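Local coordinates for protein xyloglucan-specific endo-beta-1,4-glucanase BoGH5A (Bacteroides ovatus, PDB 3ZMR) that cleaves the beta-1,4-linked glucan backbone of xyloglucan internally, with retention of the beta configuration, to release xyloglucan oligosaccharides, at residues A[36-41]-A[75-80]; A[8-13]-A[85-90]. All blocks are in the same frame, centred on the assembly; numbering follows the deposited sequence.

How a small beta-sandwich is built from neighbouring strands and a packed N-terminal segment is well illustrated by the BACON domain of this xyloglucanase. Along the chain the order is 8-13, 36-41, 75-80, 85-90, so the residues of interaction 1 fall entirely between the two segments of interaction 2. The centres of the two interactions lie about 10 Å apart. Strand 71-78 sits in one sheet between strands 36-40 and 85-91, and Val75 O meets Ile87 N at 2.7 Å, a probable hydrogen bond that joins the two contacts. The centres lie about 42 Å and 41 Å from the centre of the chain, away from the substrate-binding barrel, consistent with a module that may distance the catalytic domain from the cell surface.

Interaction 1. Residues A[36-41]-A[75-80]; sequences WHISTS and VTVSAS
His37, Ile38 and Ser39 run against Thr76, Val77 and Ser78 as an antiparallel ladder within the BACON beta-sandwich, strand axes 4.7 Å apart at an angle of 162°. Four main-chain hydrogen bonds hold the register. His37 and Ser78 form one hydrogen-bonded pair, with bonds of 2.8 Å both from His37 N to Ser78 O and from Ser78 N to His37 O; Ser39 and Thr76 repeat the pattern, Ser39 N to Thr76 O being longer at 3.1 Å. Ile38 CA adds a CA-H...O contact to Thr76 O at 3.3 Å.

Apolar packing occupies the face bearing Ile38, Val75 and Val77, where strand 55-62 contributes Val58 and Ile60. Ile38 and Val77 lie side by side and point the same way, CG1 meeting CG2, while the other branch reaches diagonally, Ile38 CG2 meeting Val75 CG1 at 3.6 Å. Thr40 sets its methyl CG2 alongside Val75 CG2, and its OG1 bonds to the carbonyl of Cys45. Trp36 CB lies 3.2 Å from Ser78 O and also touches Ala79 CB; with CG between backbone N and carbonyl carbon (chi1 47°), the indole swings away from 75-80, and NE1 donates to Gly54 O.

Interaction 2. Residues A[8-13]-A[85-90]; sequences LEVAQE and IIINVK
Ile85 O, in a probable hydrogen bond with Val77 N, ties Ile85 to strand 71-78, from where its side chain reaches Leu8 and Val10. In the BACON beta-sandwich the N-terminal segment 8-13, bonded through the backbone of Glu9 to Asp31 of strand 24-31, packs here on the inner, apolar side of strand 85-91. The CA atoms of Val10 and Ile85, 7.4 Å apart, are too distant for a beta bridge. Most of the contact is made by the Ile85 side chain, chiefly its terminal methyl CD1. With CG1 beside the backbone N (chi1 -67°) and the chain extended beyond it, Ile85 projects CD1 against the main chain, 3.4 Å from Leu8 O and 3.7 Å from Val10 N. Two side chains also meet that methyl: Leu8 CG lies 4.0 Å from Ile85 CD1, and Val10 CG2 slightly nearer, at 3.8 Å. Val10 CG2 also touches the CG2 branch of Ile85, whereas Val10 CG1 reaches Ile87 CD1 only loosely. Replacing Ile85 by an alanine would probably open a gap beside Leu8 and Val10 and strip the segment of its main hold on this strand. Between 8-13 and 85-90 the hold is apolar fit, without hydrogen bonds.

Interaction 1. Residues A[36-41]-A[75-80]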
ATOM      1  N   TRP A  36      36.185  14.103  26.271  1.00 16.15           N
ATOM      2  CA  TRP A  36      35.781  14.983  25.181  1.00 21.21           C
ATOM      3  C   TRP A  36      34.279  14.923  24.998  1.00 15.99           C
ATOM      4  O   TRP A  36      33.586  14.094  25.600  1.00 16.65           O
ATOM      5  CB  TRP A  36      36.539  14.665  23.890  1.00 17.99           C
ATOM      6  CG  TRP A  36      36.593  13.172  23.528  1.00 18.99           C
ATOM      7  CD1 TRP A  36      37.658  12.333  23.731  1.00 20.51           C
ATOM      8  CD2 TRP A  36      35.580  12.363  22.904  1.00 16.80           C
ATOM      9  NE1 TRP A  36      37.387  11.084  23.287  1.00 19.09           N
ATOM     10  CE2 TRP A  36      36.127  11.058  22.767  1.00 15.89           C
ATOM     11  CE3 TRP A  36      34.277  12.603  22.440  1.00 17.63           C
ATOM     12  CZ2 TRP A  36      35.414  10.002  22.198  1.00 18.69           C
ATOM     13  CZ3 TRP A  36      33.560  11.537  21.894  1.00 22.62           C
ATOM     14  CH2 TRP A  36      34.138  10.255  21.771  1.00 24.06           C
ATOM     15  N   HIS A  37      33.777  15.831  24.178  1.00 17.36           N
ATOM     16  CA  HIS A  37      32.347  16.032  24.000  1.00 16.65           C
ATOM     17  C   HIS A  37      32.000  16.226  22.524  1.00 17.86           C
ATOM     18  O   HIS A  37      32.806  16.713  21.744  1.00 20.47           O
ATOM     19  CB  HIS A  37      31.886  17.262  24.767  1.00 17.94           C
ATOM     20  CG  HIS A  37      32.132  17.187  26.243  1.00 25.09           C
ATOM     21  ND1 HIS A  37      31.170  16.765  27.130  1.00 24.20           N
ATOM     22  CD2 HIS A  37      33.222  17.503  26.990  1.00 26.95           C
ATOM     23  CE1 HIS A  37      31.656  16.827  28.362  1.00 26.94           C
ATOM     24  NE2 HIS A  37      32.898  17.269  28.300  1.00 29.23           N
ATOM     25  N   ILE A  38      30.800  15.796  22.166  1.00 14.60           N
ATOM     26  CA  ILE A  38      30.235  15.998  20.827  1.00 15.75           C
ATOM     27  C   ILE A  38      28.805  16.562  20.866  1.00 17.79           C
ATOM     28  O   ILE A  38      27.969  16.107  21.613  1.00 19.13           O
ATOM     29  CB  ILE A  38      30.206  14.672  20.043  1.00 16.53           C
ATOM     30  CG1 ILE A  38      31.635  14.163  19.840  1.00 17.50           C
ATOM     31  CG2 ILE A  38      29.522  14.867  18.675  1.00 23.44           C
ATOM     32  CD1 ILE A  38      31.706  12.817  19.125  1.00 19.67           C
ATOM     33  N   SER A  39      28.565  17.562  20.022  1.00 18.88           N
ATOM     34  CA  SER A  39      27.235  18.068  19.730  1.00 18.16           C
ATOM     35  C   SER A  39      27.108  18.181  18.201  1.00 14.71           C
ATOM     36  O   SER A  39      28.108  18.073  17.461  1.00 16.43           O
ATOM     37  CB  SER A  39      26.977  19.419  20.409  1.00 24.61           C
ATOM     38  OG  SER A  39      27.780  20.436  19.858  1.00 27.74           O
ATOM     39  N   THR A  40      25.875  18.345  17.746  1.00 17.91           N
ATOM     40  CA  THR A  40      25.583  18.638  16.338  1.00 16.85           C
ATOM     41  C   THR A  40      24.664  19.868  16.221  1.00 20.86           C
ATOM     42  O   THR A  40      23.939  20.235  17.156  1.00 19.99           O
ATOM     43  CB  THR A  40      24.910  17.458  15.578  1.00 18.62           C
ATOM     44  OG1 THR A  40      23.494  17.482  15.784  1.00 24.15           O
ATOM     45  CG2 THR A  40      25.477  16.109  16.002  1.00 20.81           C
ATOM     46  N   SER A  41      24.676  20.466  15.033  1.00 19.18           N
ATOM     47  CA  SER A  41      23.985  21.733  14.795  1.00 21.46           C
ATOM     48  C   SER A  41      22.532  21.572  14.325  1.00 23.54           C
ATOM     49  O   SER A  41      21.819  22.564  14.204  1.00 26.39           O
ATOM     50  CB  SER A  41      24.773  22.560  13.774  1.00 23.51           C
ATOM     51  OG  SER A  41      24.659  21.990  12.480  1.00 21.55           O
ATOM     52  N   VAL A  75      29.115  18.857  13.070  1.00 15.63           N
ATOM     53  CA  VAL A  75      29.344  18.059  14.272  1.00 17.68           C
ATOM     54  C   VAL A  75      30.600  18.637  14.926  1.00 15.48           C
ATOM     55  O   VAL A  75      31.677  18.706  14.303  1.00 16.60           O
ATOM     56  CB  VAL A  75      29.561  16.567  13.919  1.00 15.90           C
ATOM     57  CG1 VAL A  75      29.861  15.752  15.170  1.00 21.40           C
ATOM     58  CG2 VAL A  75      28.324  15.997  13.212  1.00 19.30           C
ATOM     59  N   THR A  76      30.448  19.054  16.178  1.00 16.01           N
ATOM     60  CA  THR A  76      31.522  19.711  16.913  1.00 17.41           C
ATOM     61  C   THR A  76      32.055  18.812  17.997  1.00 16.13           C
ATOM     62  O   THR A  76      31.313  18.390  18.895  1.00 16.43           O
ATOM     63  CB  THR A  76      31.006  21.019  17.524  1.00 18.53           C
ATOM     64  OG1 THR A  76      30.658  21.896  16.456  1.00 22.10           O
ATOM     65  CG2 THR A  76      32.073  21.716  18.403  1.00 22.29           C
ATOM     66  N   VAL A  77      33.338  18.497  17.870  1.00 16.03           N
ATOM     67  CA  VAL A  77      34.061  17.708  18.881  1.00 15.88           C
ATOM     68  C   VAL A  77      34.922  18.664  19.710  1.00 17.82           C
ATOM     69  O   VAL A  77      35.689  19.451  19.163  1.00 18.86           O
ATOM     70  CB  VAL A  77      34.954  16.635  18.233  1.00 18.62           C
ATOM     71  CG1 VAL A  77      35.455  15.666  19.283  1.00 20.34           C
ATOM     72  CG2 VAL A  77      34.193  15.897  17.111  1.00 20.66           C
ATOM     73  N   SER A  78      34.809  18.576  21.036  1.00 17.88           N
ATOM     74  CA  SER A  78      35.516  19.512  21.898  1.00 23.53           C
ATOM     75  C   SER A  78      36.144  18.842  23.109  1.00 25.83           C
ATOM     76  O   SER A  78      35.708  17.781  23.546  1.00 21.60           O
ATOM     77  CB  SER A  78      34.565  20.616  22.343  1.00 31.75           C
ATOM     78  OG  SER A  78      33.489  20.104  23.085  1.00 26.86           O
ATOM     79  N   ALA A  79      37.174  19.483  23.640  1.00 21.44           N
ATOM     80  CA  ALA A  79      37.851  19.000  24.839  1.00 20.82           C
ATOM     81  C   ALA A  79      38.494  20.202  25.514  1.00 26.54           C
ATOM     82  O   ALA A  79      38.873  21.169  24.857  1.00 33.95           O
ATOM     83  CB  ALA A  79      38.893  17.960  24.483  1.00 31.42           C
ATOM     84  N   SER A  80      38.620  20.112  26.829  1.00 27.03           N
ATOM     85  CA  SER A  80      39.159  21.183  27.640  1.00 33.80           C
ATOM     86  C   SER A  80      40.569  21.520  27.200  1.00 37.19           C
ATOM     87  O   SER A  80      41.404  20.634  27.021  1.00 33.97           O
ATOM     88  CB  SER A  80      39.141  20.759  29.092  1.00 44.46           C
ATOM     89  OG  SER A  80      37.818  20.723  29.576  1.00100.47           O
TER

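Interaction 2. Residues A[8-13]-A[85-90]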
ATOM      1  N   LEU A   8      43.463  16.385  20.910  1.00 28.69           N
ATOM      2  CA  LEU A   8      42.218  15.952  20.268  1.00 25.92           C
ATOM      3  C   LEU A   8      42.415  15.885  18.755  1.00 23.80           C
ATOM      4  O   LEU A   8      42.683  16.906  18.095  1.00 28.47           O
ATOM      5  CB  LEU A   8      41.078  16.906  20.625  1.00 27.83           C
ATOM      6  CG  LEU A   8      39.712  16.606  19.995  1.00 26.49           C
ATOM      7  CD1 LEU A   8      39.116  15.291  20.494  1.00 25.07           C
ATOM      8  CD2 LEU A   8      38.750  17.751  20.265  1.00 23.84           C
ATOM      9  N   GLU A   9      42.276  14.681  18.205  1.00 25.01           N
ATOM     10  CA  GLU A   9      42.563  14.442  16.801  1.00 24.66           C
ATOM     11  C   GLU A   9      41.416  13.698  16.102  1.00 22.25           C
ATOM     12  O   GLU A   9      40.773  12.782  16.663  1.00 21.81           O
ATOM     13  CB  GLU A   9      43.883  13.685  16.650  1.00 23.95           C
ATOM     14  CG  GLU A   9      45.057  14.411  17.313  1.00 44.75           C
ATOM     15  CD  GLU A   9      46.410  13.977  16.799  1.00122.05           C
ATOM     16  OE1 GLU A   9      46.548  12.817  16.356  1.00252.71           O
ATOM     17  OE2 GLU A   9      47.344  14.802  16.851  1.00 84.34           O
ATOM     18  N   VAL A  10      41.122  14.153  14.890  1.00 22.40           N
ATOM     19  CA  VAL A  10      40.186  13.479  14.000  1.00 19.55           C
ATOM     20  C   VAL A  10      40.762  13.471  12.598  1.00 20.12           C
ATOM     21  O   VAL A  10      41.068  14.536  12.047  1.00 25.90           O
ATOM     22  CB  VAL A  10      38.828  14.182  13.956  1.00 20.51           C
ATOM     23  CG1 VAL A  10      37.889  13.494  12.958  1.00 23.52           C
ATOM     24  CG2 VAL A  10      38.204  14.217  15.341  1.00 20.60           C
ATOM     25  N   ALA A  11      40.907  12.276  12.036  1.00 21.81           N
ATOM     26  CA  ALA A  11      41.497  12.096  10.699  1.00 21.24           C
ATOM     27  C   ALA A  11      40.772  12.934   9.639  1.00 23.80           C
ATOM     28  O   ALA A  11      39.551  13.156   9.723  1.00 20.41           O
ATOM     29  CB  ALA A  11      41.533  10.627  10.300  1.00 25.55           C
ATOM     30  N   GLN A  12      41.544  13.426   8.673  1.00 23.60           N
ATOM     31  CA  GLN A  12      41.019  14.311   7.601  1.00 23.78           C
ATOM     32  C   GLN A  12      39.850  13.675   6.840  1.00 22.83           C
ATOM     33  O   GLN A  12      38.892  14.369   6.468  1.00 24.60           O
ATOM     34  CB  GLN A  12      42.132  14.756   6.627  1.00 41.01           C
ATOM     35  CG  GLN A  12      41.673  15.798   5.610  1.00 49.72           C
ATOM     36  CD  GLN A  12      41.198  17.104   6.245  1.00 45.51           C
ATOM     37  OE1 GLN A  12      41.776  17.585   7.226  1.00122.76           O
ATOM     38  NE2 GLN A  12      40.159  17.697   5.665  1.00 39.00           N
ATOM     39  N   GLU A  13      39.920  12.362   6.638  1.00 22.26           N
ATOM     40  CA  GLU A  13      38.849  11.607   5.966  1.00 27.16           C
ATOM     41  C   GLU A  13      37.474  11.769   6.637  1.00 23.95           C
ATOM     42  O   GLU A  13      36.443  11.534   6.009  1.00 26.19           O
ATOM     43  CB  GLU A  13      39.200  10.112   5.889  1.00 26.12           C
ATOM     44  CG  GLU A  13      39.291   9.425   7.246  1.00 32.54           C
ATOM     45  CD  GLU A  13      39.851   8.025   7.169  1.00 44.09           C
ATOM     46  OE1 GLU A  13      39.147   7.137   6.645  1.00 36.97           O
ATOM     47  OE2 GLU A  13      40.998   7.815   7.634  1.00 60.13           O
ATOM     48  N   ILE A  85      37.130  20.650  16.987  1.00 23.59           N
ATOM     49  CA  ILE A  85      37.164  20.077  15.661  1.00 20.41           C
ATOM     50  C   ILE A  85      35.727  20.072  15.157  1.00 21.03           C
ATOM     51  O   ILE A  85      34.810  19.585  15.825  1.00 19.33           O
ATOM     52  CB  ILE A  85      37.795  18.676  15.623  1.00 25.07           C
ATOM     53  CG1 ILE A  85      39.286  18.788  15.978  1.00 26.20           C
ATOM     54  CG2 ILE A  85      37.585  18.028  14.248  1.00 26.34           C
ATOM     55  CD1 ILE A  85      40.023  17.468  16.053  1.00 32.58           C
ATOM     56  N   ILE A  86      35.536  20.660  13.982  1.00 19.92           N
ATOM     57  CA  ILE A  86      34.186  20.861  13.458  1.00 17.18           C
ATOM     58  C   ILE A  86      34.068  20.176  12.109  1.00 19.33           C
ATOM     59  O   ILE A  86      34.702  20.581  11.125  1.00 21.28           O
ATOM     60  CB  ILE A  86      33.787  22.348  13.387  1.00 21.98           C
ATOM     61  CG1 ILE A  86      33.952  22.971  14.787  1.00 23.70           C
ATOM     62  CG2 ILE A  86      32.342  22.452  12.906  1.00 28.54           C
ATOM     63  CD1 ILE A  86      33.683  24.454  14.898  1.00 31.10           C
ATOM     64  N   ILE A  87      33.272  19.112  12.107  1.00 17.69           N
ATOM     65  CA  ILE A  87      33.062  18.262  10.942  1.00 16.61           C
ATOM     66  C   ILE A  87      31.850  18.769  10.145  1.00 14.78           C
ATOM     67  O   ILE A  87      30.820  19.091  10.701  1.00 16.66           O
ATOM     68  CB  ILE A  87      32.801  16.804  11.413  1.00 15.51           C
ATOM     69  CG1 ILE A  87      34.028  16.239  12.137  1.00 16.70           C
ATOM     70  CG2 ILE A  87      32.338  15.919  10.253  1.00 17.10           C
ATOM     71  CD1 ILE A  87      33.760  14.982  12.958  1.00 19.63           C
ATOM     72  N   ASN A  88      32.013  18.857   8.830  1.00 16.35           N
ATOM     73  CA  ASN A  88      30.903  19.191   7.930  1.00 15.61           C
ATOM     74  C   ASN A  88      30.115  17.917   7.590  1.00 13.94           C
ATOM     75  O   ASN A  88      30.720  16.871   7.341  1.00 16.15           O
ATOM     76  CB  ASN A  88      31.413  19.803   6.614  1.00 17.37           C
ATOM     77  CG  ASN A  88      32.010  21.203   6.798  1.00 18.05           C
ATOM     78  OD1 ASN A  88      31.382  22.097   7.372  1.00 19.68           O
ATOM     79  ND2 ASN A  88      33.239  21.381   6.313  1.00 25.44           N
ATOM     80  N   VAL A  89      28.786  18.053   7.570  1.00 13.42           N
ATOM     81  CA  VAL A  89      27.863  17.024   7.101  1.00 13.69           C
ATOM     82  C   VAL A  89      26.947  17.596   6.025  1.00 16.53           C
ATOM     83  O   VAL A  89      26.258  18.601   6.244  1.00 16.73           O
ATOM     84  CB  VAL A  89      27.001  16.467   8.258  1.00 14.94           C
ATOM     85  CG1 VAL A  89      26.015  15.410   7.752  1.00 18.54           C
ATOM     86  CG2 VAL A  89      27.909  15.891   9.333  1.00 19.66           C
ATOM     87  N   LYS A  90      26.939  16.929   4.877  1.00 13.68           N
ATOM     88  CA  LYS A  90      26.071  17.319   3.758  1.00 13.76           C
ATOM     89  C   LYS A  90      25.222  16.104   3.402  1.00 14.41           C
ATOM     90  O   LYS A  90      25.739  15.003   3.222  1.00 16.96           O
ATOM     91  CB  LYS A  90      26.889  17.737   2.537  1.00 19.91           C
ATOM     92  CG  LYS A  90      26.047  18.216   1.353  1.00 23.12           C
ATOM     93  CD  LYS A  90      26.915  18.632   0.170  1.00 38.21           C
ATOM     94  CE  LYS A  90      27.768  19.842   0.486  1.00 39.26           C
ATOM     95  NZ  LYS A  90      28.634  20.192  -0.677  1.00 61.72           N
TER